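Local coordinates for FAA hydrolase family protein (Pseudomonas aeruginosa, PDB 6J5Y) that probably hydrolyses fumarylpyruvate to fumarate and pyruvate, as a member of the FAH superfamily, with manganese and pyruvate bound in its active site, at residues Phe21-Val26 and Lys54-Val59; Arg38-Asp43 and Glu205-Val210; Tyr81-Val86 and Tyr108-Asp113; Ala87-Gly92 and Phe191-Gly196; Asp118-Met123 and Ile132-Asp137. One frame throughout, in Å; residues are numbered along the deposited sequence.

Contact 1 (Phe21-Val26 and Lys54-Val59); sequences FPVRRV and KPADAV
The flat groups that meet between Val26 and Lys54 are peptide units, with no ring taking part. Val26 O receives the amide of Lys54 at N...O 3.1 Å, the donor coming in tilted 30° from the carbonyl plane. Beside this bond a water takes over from direct pairing: it accepts from Val26 N and donates to Lys54 O at 2.7 Å, so the two backbones are spaced apart there. A second water donates to Arg24 O at 2.6 Å and has only a weak bond from Ala56 N. Arg24 O also has the methyl of Ala56 beside it, CB at 3.6 Å.

Next to these polar links lies an apolar patch. Val26 and Val59 approach at a slant, CG2 to CG2 at 3.6 Å; in Val26 this branch sits beside the backbone N, opposite the carbonyl carbon, while CG1 is the methyl anti to N (chi1 -178°). The same Val26 CG2 touches Ala56 CA at 3.9 Å. Val23 extends the patch with its CG1, which lies 3.9 Å from Ala56 CB. The short 3-10 turn 56-58, closed by Ala58 N to Pro55 O and Val59 N to Ala56 O, brings Ala56 and Val59 round to the same valines.

The contact joins the approach to strand 26-30 with the link between strands 50-54 and 59-61. Val23 and Val59 both rest on Leu12 of strand 11-13, Val59 reaches strand 140-147, and Val26 packs on Phe200. Lys54 sends its amine away to Asp113, while Arg24 pairs with Asp197.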
# COMPACT_ATOMS: atom_id res chain seq x y z
N PHE A 21 -3.15 -11.95 10.34
CA PHE A 21 -2.57 -12.34 9.03
C PHE A 21 -1.09 -11.97 9.04
O PHE A 21 -0.76 -10.78 9.01
CB PHE A 21 -3.32 -11.62 7.91
CG PHE A 21 -2.88 -12.01 6.52
CD1 PHE A 21 -1.79 -11.39 5.91
CD2 PHE A 21 -3.57 -12.99 5.83
CE1 PHE A 21 -1.40 -11.76 4.63
CE2 PHE A 21 -3.17 -13.35 4.55
CZ PHE A 21 -2.10 -12.73 3.95
N PRO A 22 -0.17 -12.94 9.18
CA PRO A 22 1.27 -12.67 9.26
C PRO A 22 1.84 -12.21 7.92
O PRO A 22 1.70 -12.91 6.97
CB PRO A 22 1.89 -14.00 9.66
CG PRO A 22 0.93 -15.00 9.14
CD PRO A 22 -0.44 -14.36 9.25
N VAL A 23 2.51 -11.07 7.91
CA VAL A 23 3.06 -10.47 6.66
C VAL A 23 4.40 -11.07 6.27
O VAL A 23 5.24 -11.19 7.11
CB VAL A 23 3.19 -8.95 6.82
CG1 VAL A 23 3.76 -8.29 5.58
CG2 VAL A 23 1.85 -8.35 7.18
N ARG A 24 4.54 -11.39 4.99
CA ARG A 24 5.79 -11.94 4.45
C ARG A 24 6.57 -10.87 3.67
O ARG A 24 7.43 -10.31 4.25
CB ARG A 24 5.52 -13.19 3.62
CG ARG A 24 6.77 -13.88 3.12
CD ARG A 24 6.40 -15.08 2.29
NE ARG A 24 7.52 -15.61 1.57
CZ ARG A 24 7.95 -15.22 0.39
NH1 ARG A 24 9.00 -15.81 -0.13
NH2 ARG A 24 7.37 -14.22 -0.24
N ARG A 25 6.24 -10.63 2.41
CA ARG A 25 6.94 -9.57 1.64
C ARG A 25 5.93 -8.45 1.35
O ARG A 25 4.75 -8.73 1.31
CB ARG A 25 7.49 -10.05 0.30
CG ARG A 25 8.68 -10.98 0.41
CD ARG A 25 9.39 -11.15 -0.91
NE ARG A 25 10.43 -12.14 -0.83
CZ ARG A 25 11.01 -12.69 -1.88
NH1 ARG A 25 10.68 -12.35 -3.10
NH2 ARG A 25 11.93 -13.60 -1.69
N VAL A 26 6.41 -7.25 1.06
CA VAL A 26 5.49 -6.14 0.76
C VAL A 26 5.85 -5.58 -0.61
O VAL A 26 6.93 -5.07 -0.77
CB VAL A 26 5.44 -5.08 1.86
CG1 VAL A 26 4.45 -3.99 1.52
CG2 VAL A 26 5.10 -5.72 3.19
N LYS A 54 8.82 -2.82 0.29
CA LYS A 54 9.08 -2.33 1.65
C LYS A 54 9.29 -3.56 2.49
O LYS A 54 8.76 -4.62 2.17
CB LYS A 54 7.89 -1.54 2.21
CG LYS A 54 7.49 -0.32 1.40
CD LYS A 54 6.20 0.28 1.90
CE LYS A 54 5.76 1.48 1.11
NZ LYS A 54 6.16 2.73 1.79
N PRO A 55 10.04 -3.44 3.60
CA PRO A 55 10.12 -4.54 4.56
C PRO A 55 8.76 -4.75 5.26
O PRO A 55 8.02 -3.78 5.50
CB PRO A 55 11.25 -4.11 5.50
CG PRO A 55 11.28 -2.59 5.39
CD PRO A 55 10.87 -2.29 3.96
N ALA A 56 8.44 -6.00 5.58
CA ALA A 56 7.27 -6.40 6.37
C ALA A 56 7.17 -5.45 7.57
O ALA A 56 6.04 -5.09 7.91
CB ALA A 56 7.41 -7.83 6.87
N ASP A 57 8.30 -5.13 8.22
CA ASP A 57 8.28 -4.40 9.52
C ASP A 57 8.12 -2.89 9.32
O ASP A 57 8.09 -2.19 10.33
CB ASP A 57 9.44 -4.77 10.44
CG ASP A 57 10.86 -4.53 9.97
OD1 ASP A 57 11.07 -3.73 9.04
OD2 ASP A 57 11.74 -5.13 10.58
N ALA A 58 7.98 -2.41 8.09
CA ALA A 58 7.49 -1.06 7.77
C ALA A 58 5.96 -1.04 7.85
O ALA A 58 5.38 0.06 7.96
CB ALA A 58 7.98 -0.67 6.40
N VAL A 59 5.30 -2.22 7.84
CA VAL A 59 3.81 -2.31 7.90
C VAL A 59 3.35 -2.06 9.35
O VAL A 59 3.88 -2.74 10.29
CB VAL A 59 3.30 -3.66 7.35
CG1 VAL A 59 1.79 -3.82 7.53
CG2 VAL A 59 3.66 -3.82 5.89
O HOH W 1 9.44 -8.72 3.67
O HOH W 2 9.31 -7.24 1.63

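Contact 2 (Arg38-Asp43 and Glu205-Val210); sequences REMGFD and EGVGAV
Hydrogen bonding across this contact is the work of one carboxylate, that of Glu39, which receives the backbone amide of Gly206 on both oxygens. Gly206 N is 3.1 Å from Glu39 OE1 and 3.0 Å from Glu39 OE2, and the bond to OE1 is the straighter, 159° against 140°. Each oxygen is met on its syn side with the N-H somewhat out of the carboxylate plane, so the amide sits in the fork of the group. CG of Glu39 lies between the backbone N and the carbonyl carbon (chi1 85°), and the extended chain beyond it carries the carboxylate across. His36 ND1 makes a further bond to OE2, which with Gly206 gives that oxygen two partners and should restrain the carboxylate's rotation.

The Glu39-His36 pair, one helical turn apart on helix 34-39, recalls the histidine-glutamate pair on the lid helix of FAHD1 and other FAH relatives. His36 lines the pyruvate pocket here, so Gly206 probably helps to position a second-shell residue. The helix ends just beyond, in a Schellman motif at Gly41, whose N bonds Arg38 O at 2.9 Å.

Van der Waals contact surrounds the polar link. OE2 of Glu39 lies against Glu205 CA at 3.2 Å and against Val207 CG2 at 3.7 Å, while CB of Glu205 is 3.8 Å from that oxygen. Met40 bends at both chi2 and chi3 and turns its methyl towards Val207, though the modelled separation there is doubtful. Val207 itself also packs on His36 and on Glu82, one of the manganese ligands, at the edge of strand 79-89.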
# COMPACT_ATOMS: atom_id res chain seq x y z
N ARG A 38 0.20 11.00 -14.85
CA ARG A 38 0.18 12.31 -15.55
C ARG A 38 0.59 13.43 -14.59
O ARG A 38 1.45 14.26 -14.98
CB ARG A 38 -1.19 12.61 -16.17
CG ARG A 38 -1.45 11.92 -17.50
CD ARG A 38 -2.65 12.50 -18.24
NE ARG A 38 -3.62 13.13 -17.34
CZ ARG A 38 -4.72 12.57 -16.84
NH1 ARG A 38 -5.07 11.34 -17.17
NH2 ARG A 38 -5.48 13.26 -16.01
N GLU A 39 0.06 13.46 -13.36
CA GLU A 39 0.37 14.54 -12.38
C GLU A 39 1.86 14.47 -11.99
O GLU A 39 2.43 15.51 -11.63
CB GLU A 39 -0.59 14.52 -11.19
CG GLU A 39 -0.22 13.58 -10.07
CD GLU A 39 -1.04 13.69 -8.79
OE1 GLU A 39 -1.63 14.76 -8.53
OE2 GLU A 39 -1.07 12.70 -8.03
N MET A 40 2.49 13.30 -12.08
CA MET A 40 3.93 13.12 -11.73
C MET A 40 4.80 13.39 -12.96
O MET A 40 6.02 13.33 -12.80
CB MET A 40 4.18 11.72 -11.17
CG MET A 40 3.39 11.47 -9.90
SD MET A 40 3.89 12.56 -8.52
CE MET A 40 2.32 13.21 -7.95
N GLY A 41 4.19 13.69 -14.11
CA GLY A 41 4.87 14.10 -15.35
C GLY A 41 5.17 12.93 -16.26
O GLY A 41 6.02 13.09 -17.15
N PHE A 42 4.49 11.80 -16.09
CA PHE A 42 4.73 10.56 -16.88
C PHE A 42 3.55 10.29 -17.81
O PHE A 42 2.45 10.87 -17.61
CB PHE A 42 5.09 9.41 -15.94
CG PHE A 42 6.37 9.68 -15.19
CD1 PHE A 42 7.59 9.51 -15.80
CD2 PHE A 42 6.35 10.19 -13.89
CE1 PHE A 42 8.77 9.78 -15.12
CE2 PHE A 42 7.52 10.47 -13.21
CZ PHE A 42 8.74 10.26 -13.83
N ASP A 43 3.79 9.47 -18.84
CA ASP A 43 2.80 9.14 -19.89
C ASP A 43 2.34 7.70 -19.68
O ASP A 43 3.04 6.75 -20.06
CB ASP A 43 3.37 9.35 -21.30
CG ASP A 43 2.38 9.03 -22.41
OD1 ASP A 43 1.29 8.51 -22.10
OD2 ASP A 43 2.72 9.29 -23.58
N GLU A 205 -4.50 10.03 -8.22
CA GLU A 205 -3.98 11.42 -8.28
C GLU A 205 -4.30 12.13 -6.96
O GLU A 205 -5.17 11.65 -6.25
CB GLU A 205 -4.58 12.14 -9.50
CG GLU A 205 -6.06 12.46 -9.40
CD GLU A 205 -7.05 11.33 -9.67
OE1 GLU A 205 -6.61 10.16 -9.80
OE2 GLU A 205 -8.27 11.62 -9.76
N GLY A 206 -3.62 13.23 -6.64
CA GLY A 206 -3.93 14.07 -5.48
C GLY A 206 -2.98 13.84 -4.32
O GLY A 206 -3.29 14.31 -3.22
N VAL A 207 -1.89 13.12 -4.54
CA VAL A 207 -0.81 12.92 -3.51
C VAL A 207 -0.24 14.29 -3.15
O VAL A 207 -0.20 15.19 -4.00
CB VAL A 207 0.31 11.99 -4.00
CG1 VAL A 207 -0.21 10.64 -4.46
CG2 VAL A 207 1.15 12.65 -5.08
N GLY A 208 0.29 14.41 -1.93
CA GLY A 208 0.78 15.68 -1.39
C GLY A 208 1.54 15.47 -0.11
O GLY A 208 1.47 14.33 0.50
N ALA A 209 2.23 16.53 0.29
CA ALA A 209 2.97 16.65 1.55
C ALA A 209 1.98 16.68 2.71
O ALA A 209 0.80 17.04 2.57
CB ALA A 209 3.88 17.86 1.54
N VAL A 210 2.47 16.25 3.84
CA VAL A 210 1.71 16.27 5.10
C VAL A 210 2.72 16.81 6.12
O VAL A 210 3.92 16.55 5.92
CB VAL A 210 1.15 14.85 5.32
CG1 VAL A 210 2.10 13.92 6.04
CG2 VAL A 210 -0.21 14.86 5.96

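Contact 3 (Tyr81-Val86 and Tyr108-Asp113); sequences YEIELV and YAVGLD. With MN (manganese (II) ion), chain C; PYR (pyruvic acid), chain B.
Glu84 and Gly111 form a hydrogen-bonded antiparallel pair: Glu84 N gives to Gly111 O and Gly111 N to Glu84 O, each at 2.8 Å. Val86 and Ala109 repeat the pattern, and Asp113 N reaches Glu82 O at 2.9 Å in the carbonyl plane. The outward carbonyls of Ile83 and Leu85 are taken by the hydroxyls of Thr203 and Thr201. At Gly111, Val86 CG2 comes within 3.8 Å of bare CA.

The ladder ends at the metal. Glu82 OE1, Glu84 OE2 (2.0 Å from the manganese ion) and Asp113 OD2 each bind it, and pyruvate O and O3 with one water complete six ligands. The Asp113 carboxylate stands nearly square to those of Glu82 and Glu84, 78° and 79° between planes; its CG is anti to the backbone N (chi1 174°), bringing OD2 beside Glu82 OE1.

The second oxygens are satisfied too: Glu82 OE2 by Arg117, Asp113 OD1 by Lys54, and Glu84 OE1 by Gly202 N and the metal-bound water, which donates at 2.8 Å. Asp113 OD2 also accepts from Lys134 NZ. The manganese, with Lys54, Lys134 and Arg117, probably offsets the carboxylates' charge, and pyruvate chelation is consistent with metal-assisted polarisation of a substrate carbonyl.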
# COMPACT_ATOMS: atom_id res chain seq x y z
N TYR A 81 1.69 11.40 1.72
CA TYR A 81 0.64 10.36 1.84
C TYR A 81 0.39 9.81 0.44
O TYR A 81 0.62 10.55 -0.54
CB TYR A 81 -0.65 10.93 2.43
CG TYR A 81 -1.22 12.06 1.62
CD1 TYR A 81 -1.98 11.82 0.48
CD2 TYR A 81 -0.95 13.38 1.94
CE1 TYR A 81 -2.46 12.85 -0.30
CE2 TYR A 81 -1.47 14.42 1.20
CZ TYR A 81 -2.23 14.16 0.07
OH TYR A 81 -2.72 15.19 -0.69
N GLU A 82 -0.03 8.54 0.37
CA GLU A 82 -0.57 7.88 -0.85
C GLU A 82 -1.58 6.81 -0.42
O GLU A 82 -1.09 5.77 0.10
CB GLU A 82 0.55 7.17 -1.62
CG GLU A 82 1.66 8.04 -2.16
CD GLU A 82 2.61 7.32 -3.11
OE1 GLU A 82 2.45 6.12 -3.29
OE2 GLU A 82 3.53 7.96 -3.63
N ILE A 83 -2.89 7.00 -0.63
CA ILE A 83 -3.91 5.97 -0.25
C ILE A 83 -3.87 4.85 -1.30
O ILE A 83 -3.67 5.16 -2.50
CB ILE A 83 -5.32 6.58 -0.08
CG1 ILE A 83 -6.23 5.67 0.74
CG2 ILE A 83 -5.95 6.95 -1.40
CD1 ILE A 83 -5.74 5.41 2.15
N GLU A 84 -4.01 3.58 -0.88
CA GLU A 84 -3.87 2.43 -1.81
C GLU A 84 -4.75 1.27 -1.32
O GLU A 84 -4.81 1.05 -0.08
CB GLU A 84 -2.41 1.98 -1.93
CG GLU A 84 -1.42 3.10 -2.17
CD GLU A 84 -0.14 2.74 -2.93
OE1 GLU A 84 0.05 1.54 -3.29
OE2 GLU A 84 0.66 3.67 -3.17
N LEU A 85 -5.39 0.58 -2.27
CA LEU A 85 -5.94 -0.78 -2.05
C LEU A 85 -4.78 -1.77 -1.87
O LEU A 85 -3.89 -1.82 -2.74
CB LEU A 85 -6.85 -1.19 -3.21
CG LEU A 85 -7.37 -2.63 -3.17
CD1 LEU A 85 -8.42 -2.81 -2.09
CD2 LEU A 85 -7.94 -3.02 -4.52
N VAL A 86 -4.84 -2.52 -0.77
CA VAL A 86 -3.88 -3.60 -0.47
C VAL A 86 -4.63 -4.90 -0.65
O VAL A 86 -5.73 -5.07 -0.06
CB VAL A 86 -3.25 -3.50 0.93
CG1 VAL A 86 -2.20 -4.58 1.12
CG2 VAL A 86 -2.64 -2.13 1.20
N TYR A 108 -8.37 -8.02 1.51
CA TYR A 108 -8.12 -6.62 1.07
C TYR A 108 -8.12 -5.71 2.30
O TYR A 108 -8.74 -6.04 3.34
CB TYR A 108 -9.16 -6.18 0.04
CG TYR A 108 -9.22 -7.00 -1.22
CD1 TYR A 108 -9.96 -8.17 -1.27
CD2 TYR A 108 -8.58 -6.61 -2.39
CE1 TYR A 108 -10.04 -8.95 -2.41
CE2 TYR A 108 -8.64 -7.38 -3.54
CZ TYR A 108 -9.38 -8.55 -3.56
OH TYR A 108 -9.43 -9.36 -4.68
N ALA A 109 -7.33 -4.62 2.26
CA ALA A 109 -7.28 -3.62 3.34
C ALA A 109 -6.98 -2.24 2.74
O ALA A 109 -6.55 -2.17 1.58
CB ALA A 109 -6.27 -4.05 4.37
N VAL A 110 -7.25 -1.18 3.49
CA VAL A 110 -6.84 0.21 3.15
C VAL A 110 -5.38 0.39 3.59
O VAL A 110 -5.08 0.05 4.73
CB VAL A 110 -7.73 1.23 3.87
CG1 VAL A 110 -7.42 2.65 3.40
CG2 VAL A 110 -9.20 0.89 3.71
N GLY A 111 -4.52 0.93 2.72
CA GLY A 111 -3.12 1.19 3.06
C GLY A 111 -2.66 2.58 2.67
O GLY A 111 -3.29 3.19 1.82
N LEU A 112 -1.57 3.01 3.29
CA LEU A 112 -0.85 4.26 2.95
C LEU A 112 0.59 3.90 2.58
O LEU A 112 1.32 3.29 3.40
CB LEU A 112 -0.88 5.20 4.15
CG LEU A 112 -2.13 6.04 4.33
CD1 LEU A 112 -2.19 6.61 5.73
CD2 LEU A 112 -2.16 7.16 3.29
N ASP A 113 0.99 4.29 1.38
CA ASP A 113 2.39 4.16 0.92
C ASP A 113 3.07 5.48 1.29
O ASP A 113 3.23 6.35 0.39
CB ASP A 113 2.42 3.76 -0.55
CG ASP A 113 3.82 3.75 -1.12
OD1 ASP A 113 4.78 3.76 -0.30
OD2 ASP A 113 3.95 3.74 -2.37
MN MN C . 2.44 4.04 -3.91
C PYR B . 2.62 5.02 -6.69
O PYR B . 1.79 4.55 -5.88
OXT PYR B . 2.27 5.43 -7.82
CA PYR B . 3.87 5.01 -6.32
O3 PYR B . 4.14 4.48 -5.23
CB PYR B . 5.02 5.54 -7.13
O HOH W 3 2.58 1.94 -4.42

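Contact 4 (Ala87-Gly92 and Phe191-Gly196); sequences AAIGKG and FELRPG
Ile89 is where the packing is tight. Its CG2, anti to the backbone N, presses on Arg194 O at 3.3 Å. The carbonyl of Ile89 meets the same loop one step further on: Gly196 N donates to Ile89 O at 3.0 Å, nearly straight at 162°, while Pro195 CA adds a CA-H...O contact to that oxygen at 3.4 Å. Equally close is Gly92: with no side chain there, its CA comes within 3.0 Å of Leu193 O. The looser apolar part of this buried side is Ile89 CD1 against Leu193 CD1, which only just touch, at 4.4 Å.

The solvent side belongs to Pro195 and Arg194, both exposed. Pro195 lays CG 3.5 Å from Gly90 O, and beyond it the Arg194 side chain turns back over its own neighbour, with Pro195 CD 3.7 Å above one face of the guanidinium, over its centre.

The contact joins the end of strand 79-89 to the loop that leaves helix 180-190. Leu193 settles on Val184 and Leu187 of that helix, and just past Gly196 the loop becomes strand 198-200, which runs antiparallel to 79-89.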
# COMPACT_ATOMS: atom_id res chain seq x y z
N ALA A 87 -4.02 -5.79 -1.42
CA ALA A 87 -4.41 -7.19 -1.60
C ALA A 87 -3.45 -8.07 -0.80
O ALA A 87 -2.22 -7.90 -0.98
CB ALA A 87 -4.39 -7.53 -3.06
N ALA A 88 -3.99 -9.00 -0.01
CA ALA A 88 -3.20 -9.98 0.77
C ALA A 88 -3.25 -11.35 0.06
O ALA A 88 -4.37 -11.82 -0.26
CB ALA A 88 -3.71 -10.07 2.18
N ILE A 89 -2.08 -11.95 -0.15
CA ILE A 89 -1.91 -13.26 -0.85
C ILE A 89 -2.19 -14.39 0.14
O ILE A 89 -1.53 -14.42 1.18
CB ILE A 89 -0.49 -13.40 -1.44
CG1 ILE A 89 -0.17 -12.29 -2.46
CG2 ILE A 89 -0.32 -14.80 -2.04
CD1 ILE A 89 -1.19 -12.13 -3.56
N GLY A 90 -3.13 -15.28 -0.19
CA GLY A 90 -3.43 -16.48 0.60
C GLY A 90 -2.82 -17.71 -0.01
O GLY A 90 -2.53 -18.64 0.72
N LYS A 91 -2.65 -17.72 -1.33
CA LYS A 91 -2.16 -18.89 -2.10
C LYS A 91 -1.00 -18.40 -2.99
O LYS A 91 -1.20 -17.47 -3.78
CB LYS A 91 -3.33 -19.50 -2.86
CG LYS A 91 -3.07 -20.85 -3.51
CD LYS A 91 -4.31 -21.50 -4.12
CE LYS A 91 -4.62 -21.02 -5.52
NZ LYS A 91 -5.51 -21.97 -6.24
N GLY A 92 0.17 -19.01 -2.87
CA GLY A 92 1.33 -18.62 -3.69
C GLY A 92 1.29 -19.07 -5.15
O GLY A 92 0.27 -19.65 -5.60
N PHE A 191 8.77 -12.95 -9.25
CA PHE A 191 8.93 -13.49 -7.88
C PHE A 191 7.93 -14.62 -7.68
O PHE A 191 6.79 -14.52 -8.20
CB PHE A 191 8.66 -12.42 -6.82
CG PHE A 191 9.34 -11.08 -7.05
CD1 PHE A 191 10.65 -10.87 -6.64
CD2 PHE A 191 8.66 -10.05 -7.68
CE1 PHE A 191 11.27 -9.64 -6.85
CE2 PHE A 191 9.28 -8.83 -7.89
CZ PHE A 191 10.58 -8.63 -7.49
N GLU A 192 8.28 -15.64 -6.91
CA GLU A 192 7.28 -16.63 -6.45
C GLU A 192 6.42 -15.97 -5.36
O GLU A 192 6.93 -15.67 -4.29
CB GLU A 192 7.93 -17.90 -5.91
CG GLU A 192 6.90 -18.94 -5.53
CD GLU A 192 7.48 -20.20 -4.94
OE1 GLU A 192 8.70 -20.24 -4.71
OE2 GLU A 192 6.70 -21.12 -4.67
N LEU A 193 5.12 -15.79 -5.60
CA LEU A 193 4.27 -15.21 -4.54
C LEU A 193 4.03 -16.31 -3.50
O LEU A 193 4.10 -17.48 -3.86
CB LEU A 193 2.97 -14.67 -5.13
CG LEU A 193 3.15 -13.59 -6.19
CD1 LEU A 193 1.80 -13.04 -6.62
CD2 LEU A 193 4.06 -12.47 -5.69
N ARG A 194 3.89 -15.93 -2.25
CA ARG A 194 3.67 -16.90 -1.14
C ARG A 194 2.61 -16.34 -0.23
O ARG A 194 2.37 -15.12 -0.21
CB ARG A 194 4.98 -17.13 -0.37
CG ARG A 194 6.09 -17.77 -1.19
CD ARG A 194 5.80 -19.20 -1.56
NE ARG A 194 5.74 -20.01 -0.35
CZ ARG A 194 4.94 -21.05 -0.16
NH1 ARG A 194 4.05 -21.40 -1.07
NH2 ARG A 194 4.99 -21.71 0.99
N PRO A 195 1.98 -17.19 0.61
CA PRO A 195 1.00 -16.71 1.58
C PRO A 195 1.70 -15.71 2.51
O PRO A 195 2.85 -15.95 2.86
CB PRO A 195 0.50 -17.98 2.30
CG PRO A 195 0.84 -19.10 1.34
CD PRO A 195 2.12 -18.66 0.65
N GLY A 196 1.01 -14.61 2.84
CA GLY A 196 1.54 -13.55 3.70
C GLY A 196 1.96 -12.33 2.91
O GLY A 196 2.09 -11.25 3.52

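Contact 5 (Asp118-Met123 and Ile132-Asp137); sequences DLQMRM and IGKAFD. With PYR (pyruvic acid), chain B.
Two successive helices, 117-126 and 131-134, meet here at Gln120 and Gly133 beside the pyruvate pocket of this FAH-family enzyme, and the second of them carries the pocket lysine, Lys134. The approach is close because Gly133 offers bare backbone: its CA lies 3.8 Å from Gln120 N and 4.0 Å from Leu119 CB.

On the outer side Ile132 supplies the apolar contact. With CG1 set between its backbone N and carbonyl carbon (chi1 57°), the chain runs out to Met123, crossing it at about a right angle, and Ile132 CD1 ends 3.7 Å from Met123 SD. Met123 is folded at chi2 and chi3, which brings its CE against the same CD1. Leu119 CD1 fits over the backbone, 3.6 Å from Ile132 O, an oxygen hydrogen-bonded by Arg116 NH1.

On the inner side Gln120 CG comes to 4.5 Å of Lys134 CE, a loose touch alongside the lysine, while the amide oxygen of Gln120 is bonded to Arg117. Lys134 bends at chi2 (-64°) and then extends towards the ligand. Its amine is also hydrogen-bonded to Asp113 OD2 and Thr115 OG1, which probably help to aim it at pyruvate, and NZ donates to the keto oxygen O3 at 3.0 Å.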
# COMPACT_ATOMS: atom_id res chain seq x y z
N ASP A 118 11.12 13.83 -1.56
CA ASP A 118 12.42 14.49 -1.90
C ASP A 118 13.48 13.41 -2.19
O ASP A 118 14.08 13.44 -3.31
CB ASP A 118 12.88 15.52 -0.87
CG ASP A 118 12.79 15.11 0.60
OD1 ASP A 118 12.52 13.93 0.89
OD2 ASP A 118 12.99 15.99 1.47
N LEU A 119 13.63 12.45 -1.28
CA LEU A 119 14.59 11.31 -1.44
C LEU A 119 14.20 10.46 -2.65
O LEU A 119 15.10 10.14 -3.47
CB LEU A 119 14.65 10.47 -0.16
CG LEU A 119 15.15 11.19 1.10
CD1 LEU A 119 15.37 10.19 2.23
CD2 LEU A 119 16.43 11.98 0.82
N GLN A 120 12.94 10.06 -2.77
CA GLN A 120 12.49 9.20 -3.88
C GLN A 120 12.81 9.88 -5.22
O GLN A 120 13.30 9.22 -6.17
CB GLN A 120 10.99 8.89 -3.73
CG GLN A 120 10.43 8.08 -4.90
CD GLN A 120 9.73 8.97 -5.91
OE1 GLN A 120 8.98 9.87 -5.55
NE2 GLN A 120 9.99 8.73 -7.18
N MET A 121 12.52 11.17 -5.32
CA MET A 121 12.68 11.93 -6.58
C MET A 121 14.16 12.12 -6.87
O MET A 121 14.54 11.99 -8.03
CB MET A 121 11.93 13.27 -6.53
CG MET A 121 10.43 13.09 -6.64
SD MET A 121 9.51 14.67 -6.60
CE MET A 121 10.00 15.32 -8.20
N ARG A 122 14.99 12.33 -5.85
CA ARG A 122 16.48 12.40 -6.01
C ARG A 122 17.02 11.06 -6.57
O ARG A 122 17.83 11.08 -7.53
CB ARG A 122 17.13 12.82 -4.70
CG ARG A 122 18.63 13.08 -4.79
CD ARG A 122 19.15 13.83 -3.58
NE ARG A 122 19.56 12.92 -2.52
CZ ARG A 122 19.75 13.26 -1.24
NH1 ARG A 122 19.54 14.50 -0.84
NH2 ARG A 122 20.14 12.34 -0.37
N MET A 123 16.59 9.92 -6.03
CA MET A 123 17.04 8.59 -6.54
C MET A 123 16.55 8.41 -7.99
O MET A 123 17.38 8.03 -8.84
CB MET A 123 16.55 7.45 -5.65
CG MET A 123 17.03 7.56 -4.20
SD MET A 123 18.84 7.55 -3.96
CE MET A 123 19.16 9.31 -4.00
N ILE A 132 15.60 4.48 0.14
CA ILE A 132 15.63 5.59 1.15
C ILE A 132 14.32 6.40 1.08
O ILE A 132 13.92 6.94 2.12
CB ILE A 132 16.89 6.48 1.03
CG1 ILE A 132 17.04 7.10 -0.36
CG2 ILE A 132 18.14 5.70 1.42
CD1 ILE A 132 18.08 8.18 -0.42
N GLY A 133 13.69 6.51 -0.09
CA GLY A 133 12.39 7.19 -0.29
C GLY A 133 11.16 6.34 0.04
O GLY A 133 10.12 6.94 0.41
N LYS A 134 11.22 5.02 -0.14
CA LYS A 134 10.02 4.13 -0.11
C LYS A 134 10.10 3.06 0.97
O LYS A 134 9.03 2.58 1.41
CB LYS A 134 9.82 3.46 -1.47
CG LYS A 134 9.29 4.38 -2.56
CD LYS A 134 7.92 4.86 -2.22
CE LYS A 134 7.15 5.46 -3.37
NZ LYS A 134 5.74 5.65 -2.97
N ALA A 135 11.29 2.65 1.41
CA ALA A 135 11.41 1.40 2.18
C ALA A 135 11.84 1.71 3.61
O ALA A 135 12.58 0.92 4.18
CB ALA A 135 12.35 0.46 1.46
N PHE A 136 11.35 2.82 4.17
CA PHE A 136 11.84 3.39 5.44
C PHE A 136 10.89 2.99 6.58
O PHE A 136 9.90 2.27 6.35
CB PHE A 136 12.02 4.91 5.31
CG PHE A 136 10.76 5.67 5.02
CD1 PHE A 136 10.27 5.76 3.72
CD2 PHE A 136 10.04 6.27 6.04
CE1 PHE A 136 9.10 6.47 3.45
CE2 PHE A 136 8.87 6.96 5.78
CZ PHE A 136 8.41 7.07 4.48
N ASP A 137 11.27 3.39 7.79
CA ASP A 137 10.64 2.98 9.07
C ASP A 137 9.17 3.43 9.08
O ASP A 137 8.90 4.60 8.72
CB ASP A 137 11.47 3.51 10.25
CG ASP A 137 12.84 2.88 10.36
OD1 ASP A 137 13.07 1.79 9.75
OD2 ASP A 137 13.68 3.46 11.06
C PYR B . 2.62 5.02 -6.69
O PYR B . 1.79 4.55 -5.88
OXT PYR B . 2.27 5.43 -7.82
CA PYR B . 3.87 5.01 -6.32
O3 PYR B . 4.14 4.48 -5.23
CB PYR B . 5.02 5.54 -7.13

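Overall arrangement
Contact 3 is the core of the set, wholly buried, its centre about 4 Å from the chain's centre; contact 5 is also buried, though farther out, contacts 1 and 4 are partly buried, and contact 2 is a surface contact. Contacts 3 and 4 share strand 79-89, metal ligands at one end and loop packing at the other; contact 2 reaches the same sheet through strand 208-209, and Gly206 O meets the Tyr81 hydroxyl. Lys54 of contact 1 and Lys134 of contact 5 both pair with Asp113. Contacts 1 and 4 join through Arg24 N and Gly196 O. Contact 2 relies on a carboxylate, contact 1 partly on waters, contact 4 on backbone bonding and aliphatic packing.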